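SUBA (Escherichia coli, PDB 4BWG) acts as the serine protease subunit of the AB5 subtilase cytotoxin, cleaving the host endoplasmic reticulum chaperone BiP at a single site and so causing cell death. Local coordinates at residues A[167-172]-A[212-217]; A[295-300]-A[328-333]. One frame throughout, in Å; residues are numbered along the deposited sequence.

Interaction 1. Residues A[167-172]-A[212-217]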
ATOM      1  N   SER A 167      14.353 -21.888  -7.362  1.00 42.73           N
ATOM      2  CA  SER A 167      15.437 -20.892  -7.495  1.00 44.78           C
ATOM      3  C   SER A 167      15.038 -19.778  -8.485  1.00 48.14           C
ATOM      4  O   SER A 167      15.310 -18.604  -8.223  1.00 48.41           O
ATOM      5  CB  SER A 167      16.760 -21.542  -7.893  1.00 53.24           C
ATOM      6  OG  SER A 167      16.734 -22.150  -9.176  1.00 65.18           O
ATOM      7  N   ARG A 168      14.337 -20.145  -9.577  1.00 45.08           N
ATOM      8  CA  ARG A 168      13.781 -19.252 -10.615  1.00 43.82           C
ATOM      9  C   ARG A 168      12.744 -18.334  -9.992  1.00 43.85           C
ATOM     10  O   ARG A 168      12.722 -17.145 -10.299  1.00 45.05           O
ATOM     11  CB  ARG A 168      13.133 -20.095 -11.735  1.00 46.49           C
ATOM     12  CG  ARG A 168      12.656 -19.382 -12.997  1.00 58.38           C
ATOM     13  CD  ARG A 168      12.770 -20.306 -14.207  1.00 70.72           C
ATOM     14  NE  ARG A 168      11.994 -21.545 -14.050  1.00 90.10           N
ATOM     15  CZ  ARG A 168      12.228 -22.674 -14.720  1.00113.99           C
ATOM     16  NH1 ARG A 168      13.219 -22.739 -15.604  1.00109.26           N
ATOM     17  NH2 ARG A 168      11.474 -23.747 -14.507  1.00 96.86           N
ATOM     18  N   MET A 169      11.906 -18.883  -9.087  1.00 34.93           N
ATOM     19  CA  MET A 169      10.879 -18.132  -8.382  1.00 29.61           C
ATOM     20  C   MET A 169      11.489 -17.090  -7.436  1.00 37.60           C
ATOM     21  O   MET A 169      10.953 -15.987  -7.304  1.00 37.79           O
ATOM     22  CB  MET A 169       9.944 -19.072  -7.609  1.00 28.31           C
ATOM     23  CG  MET A 169       8.692 -18.365  -7.175  1.00 25.69           C
ATOM     24  SD  MET A 169       7.625 -19.321  -6.143  1.00 25.72           S
ATOM     25  CE  MET A 169       6.576 -20.082  -7.397  1.00 21.91           C
ATOM     26  N   GLY A 170      12.576 -17.455  -6.775  1.00 38.71           N
ATOM     27  CA  GLY A 170      13.288 -16.541  -5.893  1.00 40.07           C
ATOM     28  C   GLY A 170      13.990 -15.441  -6.672  1.00 47.10           C
ATOM     29  O   GLY A 170      14.065 -14.302  -6.195  1.00 45.78           O
ATOM     30  N   ARG A 171      14.527 -15.777  -7.887  1.00 47.04           N
ATOM     31  CA  ARG A 171      15.189 -14.786  -8.751  1.00 48.71           C
ATOM     32  C   ARG A 171      14.157 -13.825  -9.320  1.00 49.77           C
ATOM     33  O   ARG A 171      14.436 -12.640  -9.416  1.00 49.84           O
ATOM     34  CB  ARG A 171      16.010 -15.421  -9.881  1.00 50.76           C
ATOM     35  CG  ARG A 171      17.290 -16.111  -9.398  1.00 63.03           C
ATOM     36  CD  ARG A 171      18.206 -16.633 -10.507  1.00 67.98           C
ATOM     37  NE  ARG A 171      17.479 -17.231 -11.631  1.00 69.22           N
ATOM     38  CZ  ARG A 171      17.244 -18.531 -11.782  1.00 85.97           C
ATOM     39  NH1 ARG A 171      17.693 -19.405 -10.889  1.00 74.99           N
ATOM     40  NH2 ARG A 171      16.570 -18.969 -12.840  1.00 75.00           N
ATOM     41  N   ASN A 172      12.948 -14.321  -9.636  1.00 44.00           N
ATOM     42  CA  ASN A 172      11.855 -13.499 -10.166  1.00 40.55           C
ATOM     43  C   ASN A 172      11.269 -12.598  -9.078  1.00 42.11           C
ATOM     44  O   ASN A 172      10.703 -11.562  -9.400  1.00 40.44           O
ATOM     45  CB  ASN A 172      10.801 -14.370 -10.825  1.00 34.09           C
ATOM     46  CG  ASN A 172      11.274 -15.019 -12.100  1.00 45.38           C
ATOM     47  OD1 ASN A 172      12.367 -14.764 -12.587  1.00 53.90           O
ATOM     48  ND2 ASN A 172      10.494 -15.905 -12.651  1.00 40.24           N
ATOM     49  N   GLN A 212      17.043 -15.089  -1.537  1.00 55.24           N
ATOM     50  CA  GLN A 212      15.992 -15.147  -2.575  1.00 49.31           C
ATOM     51  C   GLN A 212      14.894 -16.216  -2.285  1.00 47.31           C
ATOM     52  O   GLN A 212      13.866 -16.220  -2.950  1.00 43.01           O
ATOM     53  CB  GLN A 212      16.644 -15.470  -3.939  1.00 52.60           C
ATOM     54  CG  GLN A 212      17.468 -14.347  -4.567  1.00 62.69           C
ATOM     55  CD  GLN A 212      18.118 -14.760  -5.876  1.00 82.48           C
ATOM     56  OE1 GLN A 212      18.364 -15.938  -6.148  1.00 85.34           O
ATOM     57  NE2 GLN A 212      18.438 -13.793  -6.718  1.00 67.98           N
ATOM     58  N   ASP A 213      15.141 -17.147  -1.349  1.00 45.69           N
ATOM     59  CA  ASP A 213      14.267 -18.278  -1.009  1.00 43.30           C
ATOM     60  C   ASP A 213      12.770 -17.871  -0.977  1.00 41.38           C
ATOM     61  O   ASP A 213      12.391 -17.043  -0.146  1.00 40.29           O
ATOM     62  CB  ASP A 213      14.711 -18.902   0.332  1.00 47.20           C
ATOM     63  CG  ASP A 213      13.996 -20.171   0.768  1.00 54.13           C
ATOM     64  OD1 ASP A 213      13.273 -20.780  -0.067  1.00 51.85           O
ATOM     65  OD2 ASP A 213      14.142 -20.546   1.937  1.00 61.88           O
ATOM     66  N   PRO A 214      11.908 -18.425  -1.879  1.00 34.20           N
ATOM     67  CA  PRO A 214      10.487 -18.010  -1.888  1.00 28.99           C
ATOM     68  C   PRO A 214       9.574 -18.867  -0.991  1.00 32.26           C
ATOM     69  O   PRO A 214       8.345 -18.672  -0.970  1.00 29.00           O
ATOM     70  CB  PRO A 214      10.107 -18.187  -3.353  1.00 29.06           C
ATOM     71  CG  PRO A 214      10.870 -19.431  -3.762  1.00 36.85           C
ATOM     72  CD  PRO A 214      12.181 -19.406  -2.959  1.00 36.19           C
ATOM     73  N   VAL A 215      10.162 -19.823  -0.270  1.00 31.78           N
ATOM     74  CA  VAL A 215       9.383 -20.741   0.553  1.00 31.06           C
ATOM     75  C   VAL A 215       9.366 -20.260   2.012  1.00 37.24           C
ATOM     76  O   VAL A 215      10.404 -19.888   2.564  1.00 38.69           O
ATOM     77  CB  VAL A 215       9.887 -22.221   0.439  1.00 35.54           C
ATOM     78  CG1 VAL A 215       8.991 -23.165   1.221  1.00 33.40           C
ATOM     79  CG2 VAL A 215      10.001 -22.675  -1.018  1.00 34.63           C
ATOM     80  N   ILE A 216       8.161 -20.322   2.628  1.00 32.35           N
ATOM     81  CA  ILE A 216       7.908 -20.061   4.043  1.00 32.38           C
ATOM     82  C   ILE A 216       7.432 -21.406   4.647  1.00 36.55           C
ATOM     83  O   ILE A 216       6.311 -21.829   4.409  1.00 32.33           O
ATOM     84  CB  ILE A 216       6.930 -18.891   4.279  1.00 32.70           C
ATOM     85  CG1 ILE A 216       7.463 -17.593   3.631  1.00 33.84           C
ATOM     86  CG2 ILE A 216       6.673 -18.691   5.780  1.00 33.15           C
ATOM     87  CD1 ILE A 216       6.386 -16.549   3.306  1.00 39.35           C
ATOM     88  N   ARG A 217       8.328 -22.085   5.390  1.00 38.00           N
ATOM     89  CA  ARG A 217       8.128 -23.396   6.023  1.00 38.83           C
ATOM     90  C   ARG A 217       7.411 -23.219   7.360  1.00 43.77           C
ATOM     91  O   ARG A 217       7.960 -22.591   8.292  1.00 46.95           O
ATOM     92  CB  ARG A 217       9.487 -24.075   6.190  1.00 41.62           C
ATOM     93  CG  ARG A 217      10.157 -24.307   4.858  1.00 42.51           C
ATOM     94  CD  ARG A 217      11.657 -24.350   4.992  1.00 39.73           C
ATOM     95  NE  ARG A 217      12.290 -24.439   3.676  1.00 39.64           N
ATOM     96  CZ  ARG A 217      12.756 -23.393   3.009  1.00 51.24           C
ATOM     97  NH1 ARG A 217      12.668 -22.181   3.523  1.00 39.18           N
ATOM     98  NH2 ARG A 217      13.314 -23.554   1.819  1.00 51.40           N
TER
HETATM   99  O   HOH W   1      16.770 -18.117  -5.833  1.00 26.49           O

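Interaction 2. Residues A[295-300]-A[328-333]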
ATOM      1  N   THR A 295      10.504 -10.977  -1.135  1.00 34.54           N
ATOM      2  CA  THR A 295      11.504 -10.672  -0.115  1.00 37.37           C
ATOM      3  C   THR A 295      10.952  -9.641   0.881  1.00 42.34           C
ATOM      4  O   THR A 295      11.122  -9.831   2.088  1.00 44.32           O
ATOM      5  CB  THR A 295      12.786 -10.183  -0.784  1.00 43.55           C
ATOM      6  OG1 THR A 295      13.186 -11.167  -1.735  1.00 46.41           O
ATOM      7  CG2 THR A 295      13.909  -9.960   0.196  1.00 43.52           C
ATOM      8  N   GLU A 296      10.272  -8.578   0.387  1.00 35.84           N
ATOM      9  CA  GLU A 296       9.693  -7.560   1.262  1.00 35.27           C
ATOM     10  C   GLU A 296       8.637  -8.159   2.198  1.00 37.39           C
ATOM     11  O   GLU A 296       8.691  -7.892   3.394  1.00 40.59           O
ATOM     12  CB  GLU A 296       9.092  -6.381   0.462  1.00 34.99           C
ATOM     13  CG  GLU A 296      10.115  -5.311   0.081  1.00 46.32           C
ATOM     14  CD  GLU A 296      10.628  -4.383   1.172  1.00 61.87           C
ATOM     15  OE1 GLU A 296      10.235  -4.548   2.349  1.00 67.18           O
ATOM     16  OE2 GLU A 296      11.414  -3.467   0.841  1.00 56.75           O
ATOM     17  N   LEU A 297       7.718  -8.990   1.679  1.00 29.43           N
ATOM     18  CA  LEU A 297       6.658  -9.602   2.471  1.00 28.12           C
ATOM     19  C   LEU A 297       7.162 -10.672   3.412  1.00 35.00           C
ATOM     20  O   LEU A 297       6.641 -10.767   4.522  1.00 36.40           O
ATOM     21  CB  LEU A 297       5.579 -10.200   1.571  1.00 26.58           C
ATOM     22  CG  LEU A 297       4.634  -9.167   0.986  1.00 31.33           C
ATOM     23  CD1 LEU A 297       4.243  -9.539  -0.404  1.00 30.07           C
ATOM     24  CD2 LEU A 297       3.429  -8.940   1.895  1.00 33.44           C
ATOM     25  N   LYS A 298       8.126 -11.512   2.969  1.00 32.52           N
ATOM     26  CA  LYS A 298       8.693 -12.577   3.793  1.00 34.89           C
ATOM     27  C   LYS A 298       9.481 -11.968   4.948  1.00 43.67           C
ATOM     28  O   LYS A 298       9.313 -12.415   6.082  1.00 47.25           O
ATOM     29  CB  LYS A 298       9.571 -13.530   2.964  1.00 38.30           C
ATOM     30  CG  LYS A 298      10.141 -14.712   3.746  1.00 43.03           C
ATOM     31  CD  LYS A 298      10.877 -15.687   2.845  1.00 45.73           C
ATOM     32  CE  LYS A 298      11.512 -16.801   3.635  1.00 42.58           C
ATOM     33  NZ  LYS A 298      12.335 -17.682   2.766  1.00 54.81           N
ATOM     34  N   ARG A 299      10.303 -10.935   4.675  1.00 39.65           N
ATOM     35  CA  ARG A 299      11.083 -10.263   5.700  1.00 42.26           C
ATOM     36  C   ARG A 299      10.176  -9.568   6.701  1.00 45.00           C
ATOM     37  O   ARG A 299      10.560  -9.510   7.864  1.00 47.15           O
ATOM     38  CB  ARG A 299      12.074  -9.247   5.108  1.00 45.58           C
ATOM     39  N   THR A 300       8.989  -9.045   6.277  1.00 36.01           N
ATOM     40  CA  THR A 300       8.098  -8.358   7.208  1.00 35.34           C
ATOM     41  C   THR A 300       7.441  -9.378   8.135  1.00 40.80           C
ATOM     42  O   THR A 300       7.525  -9.201   9.355  1.00 46.70           O
ATOM     43  CB  THR A 300       7.095  -7.444   6.491  1.00 42.27           C
ATOM     44  OG1 THR A 300       7.838  -6.416   5.826  1.00 46.71           O
ATOM     45  CG2 THR A 300       6.109  -6.778   7.454  1.00 39.59           C
ATOM     46  N   SER A 328       0.087  -4.856  10.413  1.00 33.77           N
ATOM     47  CA  SER A 328       0.197  -3.416  10.716  1.00 35.70           C
ATOM     48  C   SER A 328       1.543  -2.851  10.256  1.00 41.21           C
ATOM     49  O   SER A 328       1.531  -1.784   9.638  1.00 40.88           O
ATOM     50  CB  SER A 328      -0.061  -3.099  12.187  1.00 38.80           C
ATOM     51  OG  SER A 328       0.950  -3.680  12.977  1.00 47.96           O
ATOM     52  N   MET A 329       2.676  -3.576  10.487  1.00 37.56           N
ATOM     53  CA  MET A 329       3.997  -3.152  10.011  1.00 38.57           C
ATOM     54  C   MET A 329       3.963  -2.903   8.495  1.00 39.46           C
ATOM     55  O   MET A 329       4.316  -1.808   8.033  1.00 40.32           O
ATOM     56  CB  MET A 329       5.098  -4.179  10.349  1.00 43.63           C
ATOM     57  CG  MET A 329       5.879  -3.854  11.625  1.00 53.74           C
ATOM     58  SD  MET A 329       7.114  -5.101  12.200  1.00 63.39           S
ATOM     59  CE  MET A 329       8.359  -5.018  10.829  1.00 59.39           C
ATOM     60  N   PHE A 330       3.443  -3.884   7.742  1.00 31.75           N
ATOM     61  CA  PHE A 330       3.392  -3.843   6.282  1.00 27.41           C
ATOM     62  C   PHE A 330       2.464  -2.768   5.737  1.00 29.23           C
ATOM     63  O   PHE A 330       2.831  -2.106   4.773  1.00 27.81           O
ATOM     64  CB  PHE A 330       3.020  -5.219   5.717  1.00 26.46           C
ATOM     65  CG  PHE A 330       3.297  -5.301   4.246  1.00 25.42           C
ATOM     66  CD1 PHE A 330       4.596  -5.476   3.777  1.00 27.54           C
ATOM     67  CD2 PHE A 330       2.259  -5.187   3.318  1.00 24.97           C
ATOM     68  CE1 PHE A 330       4.852  -5.524   2.412  1.00 27.97           C
ATOM     69  CE2 PHE A 330       2.519  -5.222   1.950  1.00 26.20           C
ATOM     70  CZ  PHE A 330       3.812  -5.391   1.507  1.00 25.28           C
ATOM     71  N   CYS A 331       1.296  -2.568   6.347  1.00 28.65           N
ATOM     72  CA  CYS A 331       0.337  -1.582   5.865  1.00 29.39           C
ATOM     73  C   CYS A 331       0.745  -0.148   6.183  1.00 33.67           C
ATOM     74  O   CYS A 331       0.387   0.757   5.415  1.00 33.59           O
ATOM     75  CB  CYS A 331      -1.055  -1.899   6.374  1.00 31.77           C
ATOM     76  SG  CYS A 331      -1.756  -3.388   5.620  1.00 35.60           S
ATOM     77  N   LYS A 332       1.528   0.052   7.268  1.00 31.71           N
ATOM     78  CA  LYS A 332       2.062   1.361   7.699  1.00 32.38           C
ATOM     79  C   LYS A 332       3.192   1.795   6.770  1.00 36.17           C
ATOM     80  O   LYS A 332       3.190   2.942   6.318  1.00 39.78           O
ATOM     81  CB  LYS A 332       2.556   1.320   9.143  1.00 36.42           C
ATOM     82  CG  LYS A 332       1.457   1.371  10.185  1.00 43.99           C
ATOM     83  CD  LYS A 332       2.058   1.545  11.584  1.00 47.10           C
ATOM     84  CE  LYS A 332       1.197   0.934  12.659  1.00 44.93           C
ATOM     85  NZ  LYS A 332       1.951   0.771  13.928  1.00 47.26           N
ATOM     86  N   LYS A 333       4.138   0.880   6.462  1.00 29.03           N
ATOM     87  CA  LYS A 333       5.264   1.100   5.552  1.00 28.23           C
ATOM     88  C   LYS A 333       4.737   1.588   4.177  1.00 30.98           C
ATOM     89  O   LYS A 333       5.366   2.413   3.549  1.00 32.61           O
ATOM     90  CB  LYS A 333       6.108  -0.205   5.416  1.00 29.17           C
ATOM     91  CG  LYS A 333       7.255  -0.153   4.393  1.00 46.70           C
ATOM     92  CD  LYS A 333       8.138  -1.410   4.363  1.00 56.59           C
ATOM     93  CE  LYS A 333       9.142  -1.436   3.216  1.00 58.74           C
ATOM     94  NZ  LYS A 333      10.395  -0.668   3.498  1.00 53.98           N
TER

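Interaction 1. Residues A[167-172]-A[212-217]
Met-169 meets Pro-214 along the buried side of the contact: its CB, CG and SD all lie against the pyrrolidine ring, with SD 3.9 Å from Pro-214 CB. Having CG anti to the backbone N (chi1 -165°) and chi2 likewise extended runs the thioether past the CB-CG side of the proline. At the next residue, Gly-170 passes its bare backbone by that of Gln-212; the CA atoms of Gly-170 and Gln-212 are 4.5 Å apart, the nearest pair of the two segments. Gln-212 lays its aliphatic part over the Gly-170 carbonyl and carries its amide to the stem of Arg-171, where Gln-212 OE1 is 3.4 Å from Arg-171 CG. Amide and guanidinium planes stand 57° apart, so the two groups do not stack; the Arg-171 guanidinium instead has one face over Arg-168 CA, and its NH1 makes a weak bond to Ser-167 OG.

This is a piece of the three-layer alpha/beta/alpha sandwich of the subtilisin-like fold, built round a parallel sheet: helix 160-172 packs beside the chain as it enters strand 215-221, next to strand 176-180 in the central sheet. No direct hydrogen bond joins the segments, but a water placed between them, 2.8 Å from Ser-167 O and 2.7 Å from Gln-212 OE1, can bridge the two. The strand entrance is shaped by an Asx turn, in which Asp-213 OD1 accepts Val-215 N from above the carboxylate plane. Asp-213 OD2 offers its syn lone pair to Arg-217 NH1 at 2.7 Å, nearly in the guanidinium plane, and Asp-248 gives the same arginine a second acidic partner.

Interaction 2. Residues A[295-300]-A[328-333]
Glu-296 opens the contact by facing the end of Lys-333, the two side chains crossing at about a right angle. Its chain bends at chi2, and the nearest approach is Glu-296 OE1 to Lys-333 CE at 3.4 Å; the charged ends stay further apart, Glu-296 OE2 to Lys-333 NZ at 4.0 Å, a long salt bridge. Both residues also pack against another protein chain of the toxin. Leu-297, one residue on, reaches the inner side of the interface with its far end: CD2 sits over one face of the Phe-330 ring in a CH-pi contact, 3.7 Å from the centroid and 16° off the normal. Phe-330 sends its ring out from its own helix with CG anti to the backbone N (chi1 -166°), and Met-285 of helix 271-286 touches both partners.

Segments 295-300 and 328-333, on helices 294-303 and 323-333, run roughly antiparallel, 136° between their directions with axes 10.4 Å apart at closest. The second belongs to the A2 domain, which penetrates the central pore of the SubB pentamer, so the packing joins the protease body to that domain; the Cys-331 to Cys-288 disulfide adds a covalent tie. Thr-300, a turn beyond Glu-296, points its CG2 at Phe-330 CB (3.9 Å) and Met-329 CB. Its OG1 lies at the edge of the phenyl ring, near the ring plane, and bonds back to Glu-296 O at 3.0 Å; that carbonyl also takes Thr-300 N, the two donors arriving from opposite faces of its plane.

How the interactions relate
Interactions 1 and 2 follow one another along the chain, their centres about 17 Å apart, yet they touch through Lys-298. From helix 294-303 its extended side chain brings NZ to 2.9 Å from Val-215 O, probably a hydrogen bond, and to 3.5 Å from Asp-213 OD2, a salt bridge; Asp-213 O is a further acceptor. Lower down, Lys-298 CG packs on Ile-216 CG1 at 3.9 Å. Helix 294-303 thus sends Lys-298 to interaction 1, while its Glu-296, Leu-297 and Thr-300 meet the A2 helix in interaction 2. Both contacts lie away from the charge-relay residues Asp-52, His-89 and Ser-272, although helix 271-286, which carries Met-285 to interaction 2, includes Ser-272.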